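Local atomic coordinates of glycoside hydrolase family protein (PDB entry 6Q2F), a protein that probably hydrolyses terminal alpha-L-rhamnose residues from glycosides, as an alpha-L-rhamnosidase. Residues D625-G637 / Y762-L774. Numbering follows the deposited sequence.
Sequences DMKGAASVAHLYG and YDYINFNALTELL
His634 and Asp763 turn their side chains the same way, CG beside the backbone N (chi1 -57° and -70°), and this brings imidazole and carboxylate together. The helix of His634, 620-636, lies between strands 604-610 and 642-649 of the parallel (beta/alpha)8 barrel; strand 762-765 pairs with 734-737 in a separate mixed sheet and crosses the helix almost perpendicularly. His634 ND1 donates to Asp763 OD1 at 2.7 Å, nearly straight and in the plane of the imidazole, reaching the syn side of the oxygen but tilted 30° out of the carboxylate plane. OD2 is taken by Tyr789 OH. With an alanine in place of Asp763, His634 ND1 and the Tyr789 hydroxyl would probably lose their shared carboxylate, and the imidazole would be freer to turn. Ser631 OG accepts from Tyr764 N at 2.9 Å, gives its own proton to Lys627 O, and receives one from a water that also donates to Asp763 OD1; this buried hydroxyl thus ties the strand to the helix. Lys627, bent at chi2, carries CG past the Tyr764 ring and lays CE over a face of the Tyr762 ring, with NZ 4.5 Å from the ring centroid in a cation-pi contact. Further along, Leu635 CD1 packs on Ile765 CG2 at 3.7 Å. Tyr636 reaches out to helix 767-773: a water donates to its OH and accepts from Asn766 ND2, while Leu773 CD1 sits 3.5 Å from the Tyr636 ring centroid, over one face.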
ATOM      1  N   ASP A 625       4.602  -2.259  -0.606  1.00 25.94           N
ATOM      2  CA  ASP A 625       3.592  -2.164   0.447  1.00 24.45           C
ATOM      3  C   ASP A 625       3.514  -3.460   1.247  1.00 25.21           C
ATOM      4  O   ASP A 625       3.515  -3.448   2.489  1.00 25.81           O
ATOM      5  CB  ASP A 625       2.234  -1.824  -0.181  1.00 24.92           C
ATOM      6  CG  ASP A 625       1.150  -1.553   0.853  1.00 30.16           C
ATOM      7  OD1 ASP A 625       1.474  -1.060   1.955  1.00 33.55           O
ATOM      8  OD2 ASP A 625      -0.034  -1.861   0.556  1.00 29.18           O
HETATM    9  N   MSE A 626       3.461  -4.595   0.550  1.00 24.18           N
HETATM   10  CA  MSE A 626       3.370  -5.896   1.197  1.00 23.57           C
HETATM   11  C   MSE A 626       4.664  -6.283   1.902  1.00 24.71           C
HETATM   12  O   MSE A 626       4.649  -6.908   2.963  1.00 25.08           O
HETATM   13  CB  MSE A 626       3.012  -6.985   0.175  1.00 19.48           C
HETATM   14  CG  MSE A 626       1.563  -7.008  -0.291  1.00 29.52           C
HETATM   15 SE   MSE A 626       1.314  -8.522  -1.572  1.00 33.69          SE
HETATM   16  CE  MSE A 626       2.291  -7.820  -3.101  1.00 20.15           C
ATOM     17  N   LYS A 627       5.793  -5.961   1.276  1.00 22.30           N
ATOM     18  CA  LYS A 627       7.068  -6.324   1.879  1.00 27.34           C
ATOM     19  C   LYS A 627       7.286  -5.515   3.151  1.00 27.07           C
ATOM     20  O   LYS A 627       7.754  -6.044   4.166  1.00 23.47           O
ATOM     21  CB  LYS A 627       8.209  -6.110   0.879  1.00 25.90           C
ATOM     22  CG  LYS A 627       9.540  -6.768   1.293  1.00 27.87           C
ATOM     23  CD  LYS A 627       9.433  -8.285   1.387  1.00 25.34           C
ATOM     24  CE  LYS A 627      10.811  -8.926   1.732  1.00 27.23           C
ATOM     25  NZ  LYS A 627      10.670 -10.404   1.903  1.00 28.46           N
ATOM     26  N   GLY A 628       6.888  -4.241   3.130  1.00 25.59           N
ATOM     27  CA  GLY A 628       6.922  -3.448   4.349  1.00 24.54           C
ATOM     28  C   GLY A 628       6.034  -4.026   5.426  1.00 25.05           C
ATOM     29  O   GLY A 628       6.437  -4.147   6.583  1.00 24.99           O
ATOM     30  N   ALA A 629       4.806  -4.387   5.066  1.00 28.68           N
ATOM     31  CA  ALA A 629       3.902  -4.930   6.073  1.00 25.45           C
ATOM     32  C   ALA A 629       4.431  -6.252   6.619  1.00 24.63           C
ATOM     33  O   ALA A 629       4.341  -6.514   7.822  1.00 25.01           O
ATOM     34  CB  ALA A 629       2.497  -5.106   5.487  1.00 25.71           C
ATOM     35  N   ALA A 630       4.985  -7.105   5.746  1.00 22.18           N
ATOM     36  CA  ALA A 630       5.529  -8.368   6.229  1.00 23.22           C
ATOM     37  C   ALA A 630       6.709  -8.117   7.157  1.00 23.35           C
ATOM     38  O   ALA A 630       6.838  -8.774   8.196  1.00 25.82           O
ATOM     39  CB  ALA A 630       5.952  -9.260   5.058  1.00 19.49           C
ATOM     40  N   SER A 631       7.568  -7.152   6.812  1.00 23.38           N
ATOM     41  CA  SER A 631       8.707  -6.839   7.670  1.00 25.47           C
ATOM     42  C   SER A 631       8.244  -6.393   9.050  1.00 24.09           C
ATOM     43  O   SER A 631       8.828  -6.783  10.064  1.00 21.93           O
ATOM     44  CB  SER A 631       9.575  -5.767   7.014  1.00 23.99           C
ATOM     45  OG  SER A 631       9.955  -6.165   5.702  1.00 24.88           O
ATOM     46  N   VAL A 632       7.185  -5.582   9.112  1.00 19.13           N
ATOM     47  CA  VAL A 632       6.661  -5.150  10.411  1.00 22.15           C
ATOM     48  C   VAL A 632       6.295  -6.365  11.249  1.00 22.74           C
ATOM     49  O   VAL A 632       6.750  -6.519  12.394  1.00 22.76           O
ATOM     50  CB  VAL A 632       5.453  -4.205  10.235  1.00 24.10           C
ATOM     51  CG1 VAL A 632       4.784  -3.954  11.600  1.00 19.59           C
ATOM     52  CG2 VAL A 632       5.899  -2.873   9.653  1.00 21.12           C
ATOM     53  N   ALA A 633       5.487  -7.262  10.676  1.00 24.06           N
ATOM     54  CA  ALA A 633       5.013  -8.420  11.425  1.00 23.12           C
ATOM     55  C   ALA A 633       6.165  -9.310  11.884  1.00 23.18           C
ATOM     56  O   ALA A 633       6.079  -9.935  12.941  1.00 26.39           O
ATOM     57  CB  ALA A 633       4.027  -9.220  10.579  1.00 19.20           C
ATOM     58  N   HIS A 634       7.229  -9.410  11.085  1.00 23.59           N
ATOM     59  CA  HIS A 634       8.374 -10.221  11.492  1.00 24.92           C
ATOM     60  C   HIS A 634       9.132  -9.548  12.632  1.00 31.35           C
ATOM     61  O   HIS A 634       9.472 -10.192  13.632  1.00 26.46           O
ATOM     62  CB  HIS A 634       9.317 -10.464  10.301  1.00 19.87           C
ATOM     63  CG  HIS A 634       8.666 -11.113   9.120  1.00 24.39           C
ATOM     64  ND1 HIS A 634       9.235 -11.089   7.862  1.00 26.44           N
ATOM     65  CD2 HIS A 634       7.504 -11.800   8.992  1.00 25.59           C
ATOM     66  CE1 HIS A 634       8.451 -11.727   7.009  1.00 26.12           C
ATOM     67  NE2 HIS A 634       7.399 -12.177   7.673  1.00 28.31           N
ATOM     68  N   LEU A 635       9.396  -8.252  12.497  1.00 30.44           N
ATOM     69  CA  LEU A 635      10.196  -7.544  13.486  1.00 27.02           C
ATOM     70  C   LEU A 635       9.422  -7.294  14.776  1.00 29.58           C
ATOM     71  O   LEU A 635       9.943  -7.563  15.862  1.00 26.68           O
ATOM     72  CB  LEU A 635      10.711  -6.237  12.886  1.00 22.85           C
ATOM     73  CG  LEU A 635      11.876  -6.579  11.961  1.00 27.03           C
ATOM     74  CD1 LEU A 635      11.901  -5.648  10.798  1.00 30.60           C
ATOM     75  CD2 LEU A 635      13.193  -6.488  12.737  1.00 24.55           C
ATOM     76  N   TYR A 636       8.172  -6.827  14.689  1.00 29.15           N
ATOM     77  CA  TYR A 636       7.453  -6.455  15.903  1.00 24.80           C
ATOM     78  C   TYR A 636       6.620  -7.593  16.473  1.00 26.14           C
ATOM     79  O   TYR A 636       5.969  -7.404  17.503  1.00 28.57           O
ATOM     80  CB  TYR A 636       6.585  -5.206  15.652  1.00 30.82           C
ATOM     81  CG  TYR A 636       7.450  -3.985  15.427  1.00 27.24           C
ATOM     82  CD1 TYR A 636       7.977  -3.712  14.169  1.00 23.57           C
ATOM     83  CD2 TYR A 636       7.775  -3.118  16.489  1.00 29.50           C
ATOM     84  CE1 TYR A 636       8.790  -2.613  13.964  1.00 22.55           C
ATOM     85  CE2 TYR A 636       8.612  -2.017  16.292  1.00 19.35           C
ATOM     86  CZ  TYR A 636       9.107  -1.767  15.031  1.00 24.98           C
ATOM     87  OH  TYR A 636       9.918  -0.689  14.802  1.00 29.18           O
ATOM     88  N   GLY A 637       6.639  -8.768  15.842  1.00 25.12           N
ATOM     89  CA  GLY A 637       6.072  -9.959  16.440  1.00 24.97           C
ATOM     90  C   GLY A 637       4.585 -10.163  16.253  1.00 27.23           C
ATOM     91  O   GLY A 637       4.019 -11.063  16.880  1.00 27.10           O
ATOM     92  N   TYR A 762      14.953 -11.577   3.238  1.00 28.19           N
ATOM     93  CA  TYR A 762      15.256 -10.312   3.882  1.00 27.34           C
ATOM     94  C   TYR A 762      13.986  -9.661   4.405  1.00 29.09           C
ATOM     95  O   TYR A 762      12.875  -9.937   3.938  1.00 27.85           O
ATOM     96  CB  TYR A 762      15.976  -9.339   2.939  1.00 27.91           C
ATOM     97  CG  TYR A 762      15.157  -8.845   1.765  1.00 36.58           C
ATOM     98  CD1 TYR A 762      14.986  -9.634   0.624  1.00 35.49           C
ATOM     99  CD2 TYR A 762      14.601  -7.570   1.772  1.00 30.02           C
ATOM    100  CE1 TYR A 762      14.247  -9.176  -0.468  1.00 29.16           C
ATOM    101  CE2 TYR A 762      13.873  -7.107   0.697  1.00 29.70           C
ATOM    102  CZ  TYR A 762      13.688  -7.911  -0.420  1.00 36.94           C
ATOM    103  OH  TYR A 762      12.970  -7.430  -1.493  1.00 36.19           O
ATOM    104  N   ASP A 763      14.187  -8.824   5.423  1.00 28.79           N
ATOM    105  CA  ASP A 763      13.201  -7.903   5.963  1.00 28.98           C
ATOM    106  C   ASP A 763      13.731  -6.486   5.794  1.00 30.96           C
ATOM    107  O   ASP A 763      14.946  -6.253   5.852  1.00 26.68           O
ATOM    108  CB  ASP A 763      12.958  -8.142   7.466  1.00 25.62           C
ATOM    109  CG  ASP A 763      12.236  -9.440   7.762  1.00 28.96           C
ATOM    110  OD1 ASP A 763      11.401  -9.850   6.934  1.00 32.28           O
ATOM    111  OD2 ASP A 763      12.503 -10.032   8.844  1.00 26.21           O
ATOM    112  N   TYR A 764      12.827  -5.536   5.600  1.00 29.87           N
ATOM    113  CA  TYR A 764      13.205  -4.142   5.760  1.00 22.36           C
ATOM    114  C   TYR A 764      13.223  -3.793   7.242  1.00 24.27           C
ATOM    115  O   TYR A 764      12.406  -4.296   8.023  1.00 23.82           O
ATOM    116  CB  TYR A 764      12.224  -3.217   5.054  1.00 26.29           C
ATOM    117  CG  TYR A 764      12.266  -3.297   3.558  1.00 31.50           C
ATOM    118  CD1 TYR A 764      13.414  -2.943   2.862  1.00 26.65           C
ATOM    119  CD2 TYR A 764      11.152  -3.701   2.833  1.00 22.98           C
ATOM    120  CE1 TYR A 764      13.458  -2.990   1.481  1.00 25.58           C
ATOM    121  CE2 TYR A 764      11.187  -3.746   1.452  1.00 24.19           C
ATOM    122  CZ  TYR A 764      12.338  -3.392   0.786  1.00 26.19           C
ATOM    123  OH  TYR A 764      12.369  -3.454  -0.580  1.00 26.16           O
ATOM    124  N   ILE A 765      14.158  -2.924   7.632  1.00 24.88           N
ATOM    125  CA  ILE A 765      14.169  -2.324   8.964  1.00 26.58           C
ATOM    126  C   ILE A 765      14.233  -0.818   8.788  1.00 25.39           C
ATOM    127  O   ILE A 765      14.960  -0.317   7.920  1.00 21.30           O
ATOM    128  CB  ILE A 765      15.345  -2.806   9.846  1.00 26.86           C
ATOM    129  CG1 ILE A 765      16.691  -2.543   9.178  1.00 24.66           C
ATOM    130  CG2 ILE A 765      15.233  -4.273  10.149  1.00 24.71           C
ATOM    131  CD1 ILE A 765      17.875  -2.732  10.156  1.00 32.11           C
ATOM    132  N   ASN A 766      13.445  -0.099   9.580  1.00 26.21           N
ATOM    133  CA  ASN A 766      13.446   1.351   9.589  1.00 27.44           C
ATOM    134  C   ASN A 766      14.240   1.848  10.794  1.00 32.33           C
ATOM    135  O   ASN A 766      14.885   1.072  11.515  1.00 29.41           O
ATOM    136  CB  ASN A 766      12.003   1.877   9.576  1.00 25.33           C
ATOM    137  CG  ASN A 766      11.236   1.541  10.850  1.00 28.13           C
ATOM    138  OD1 ASN A 766      11.671   0.716  11.655  1.00 27.56           O
ATOM    139  ND2 ASN A 766      10.065   2.164  11.020  1.00 22.79           N
ATOM    140  N   PHE A 767      14.215   3.163  11.017  1.00 33.46           N
ATOM    141  CA  PHE A 767      15.006   3.731  12.103  1.00 24.37           C
ATOM    142  C   PHE A 767      14.588   3.147  13.447  1.00 25.31           C
ATOM    143  O   PHE A 767      15.446   2.766  14.252  1.00 27.66           O
ATOM    144  CB  PHE A 767      14.885   5.260  12.081  1.00 22.45           C
ATOM    145  CG  PHE A 767      15.510   5.958  13.272  1.00 24.09           C
ATOM    146  CD1 PHE A 767      16.838   6.374  13.239  1.00 25.82           C
ATOM    147  CD2 PHE A 767      14.753   6.228  14.402  1.00 26.19           C
ATOM    148  CE1 PHE A 767      17.412   7.036  14.330  1.00 23.09           C
ATOM    149  CE2 PHE A 767      15.311   6.899  15.514  1.00 24.83           C
ATOM    150  CZ  PHE A 767      16.639   7.312  15.469  1.00 22.21           C
ATOM    151  N   ASN A 768      13.281   3.037  13.701  1.00 19.71           N
ATOM    152  CA  ASN A 768      12.822   2.520  14.993  1.00 23.74           C
ATOM    153  C   ASN A 768      13.273   1.080  15.203  1.00 26.56           C
ATOM    154  O   ASN A 768      13.748   0.718  16.284  1.00 31.29           O
ATOM    155  CB  ASN A 768      11.297   2.584  15.127  1.00 26.67           C
ATOM    156  CG  ASN A 768      10.825   1.995  16.470  1.00 43.47           C
ATOM    157  OD1 ASN A 768      10.518   0.798  16.574  1.00 38.09           O
ATOM    158  ND2 ASN A 768      10.830   2.822  17.510  1.00 45.30           N
ATOM    159  N   ALA A 769      13.089   0.231  14.193  1.00 24.31           N
ATOM    160  CA  ALA A 769      13.547  -1.147  14.313  1.00 22.92           C
ATOM    161  C   ALA A 769      15.054  -1.196  14.536  1.00 25.56           C
ATOM    162  O   ALA A 769      15.529  -1.919  15.410  1.00 26.92           O
ATOM    163  CB  ALA A 769      13.145  -1.949  13.075  1.00 23.14           C
ATOM    164  N   LEU A 770      15.817  -0.425  13.762  1.00 30.02           N
ATOM    165  CA  LEU A 770      17.267  -0.395  13.946  1.00 25.97           C
ATOM    166  C   LEU A 770      17.640  -0.043  15.382  1.00 33.94           C
ATOM    167  O   LEU A 770      18.476  -0.713  16.004  1.00 30.61           O
ATOM    168  CB  LEU A 770      17.910   0.599  12.971  1.00 25.07           C
ATOM    169  CG  LEU A 770      19.382   0.930  13.247  1.00 31.79           C
ATOM    170  CD1 LEU A 770      20.278  -0.306  13.094  1.00 29.61           C
ATOM    171  CD2 LEU A 770      19.884   2.062  12.358  1.00 30.59           C
ATOM    172  N   THR A 771      16.998   0.983  15.941  1.00 27.46           N
ATOM    173  CA  THR A 771      17.459   1.571  17.194  1.00 29.86           C
ATOM    174  C   THR A 771      16.772   1.024  18.441  1.00 30.68           C
ATOM    175  O   THR A 771      17.255   1.288  19.548  1.00 30.14           O
ATOM    176  CB  THR A 771      17.276   3.090  17.173  1.00 27.60           C
ATOM    177  OG1 THR A 771      15.890   3.402  17.012  1.00 26.06           O
ATOM    178  CG2 THR A 771      18.077   3.711  16.036  1.00 28.59           C
ATOM    179  N   GLU A 772      15.676   0.275  18.304  1.00 29.69           N
ATOM    180  CA  GLU A 772      14.918  -0.184  19.463  1.00 30.26           C
ATOM    181  C   GLU A 772      14.760  -1.692  19.561  1.00 33.97           C
ATOM    182  O   GLU A 772      14.539  -2.196  20.666  1.00 40.37           O
ATOM    183  CB  GLU A 772      13.510   0.430  19.462  1.00 31.13           C
ATOM    184  CG  GLU A 772      13.475   1.956  19.399  1.00 49.27           C
ATOM    185  CD  GLU A 772      13.847   2.609  20.720  1.00 72.45           C
ATOM    186  OE1 GLU A 772      13.831   1.907  21.759  1.00 82.01           O
ATOM    187  OE2 GLU A 772      14.148   3.822  20.721  1.00 80.21           O
ATOM    188  N   LEU A 773      14.834  -2.423  18.449  1.00 24.95           N
ATOM    189  CA  LEU A 773      14.543  -3.852  18.447  1.00 25.43           C
ATOM    190  C   LEU A 773      15.797  -4.719  18.420  1.00 29.89           C
ATOM    191  O   LEU A 773      15.866  -5.727  19.125  1.00 36.25           O
ATOM    192  CB  LEU A 773      13.676  -4.227  17.238  1.00 28.36           C
ATOM    193  CG  LEU A 773      12.274  -3.604  17.161  1.00 31.52           C
ATOM    194  CD1 LEU A 773      11.515  -4.118  15.949  1.00 25.39           C
ATOM    195  CD2 LEU A 773      11.494  -3.849  18.467  1.00 27.69           C
ATOM    196  N   LEU A 774      16.776  -4.342  17.599  1.00 25.39           N
ATOM    197  CA  LEU A 774      17.885  -5.219  17.277  1.00 29.54           C
ATOM    198  C   LEU A 774      18.903  -5.216  18.404  1.00 30.93           C
ATOM    199  O   LEU A 774      19.278  -4.160  18.915  1.00 28.01           O
ATOM    200  CB  LEU A 774      18.549  -4.772  15.977  1.00 32.69           C
ATOM    201  CG  LEU A 774      17.693  -4.859  14.726  1.00 30.38           C
ATOM    202  CD1 LEU A 774      18.556  -4.597  13.513  1.00 31.82           C
ATOM    203  CD2 LEU A 774      17.077  -6.242  14.659  1.00 30.16           C
TER
HETATM  204  O   HOH W   1      12.549 -12.397   1.376  1.00 25.13           O
HETATM  205  O   HOH W   2       9.769  -9.141   4.947  1.00 27.11           O
HETATM  206  O   HOH W   3       8.680   1.225  13.126  1.00 26.37           O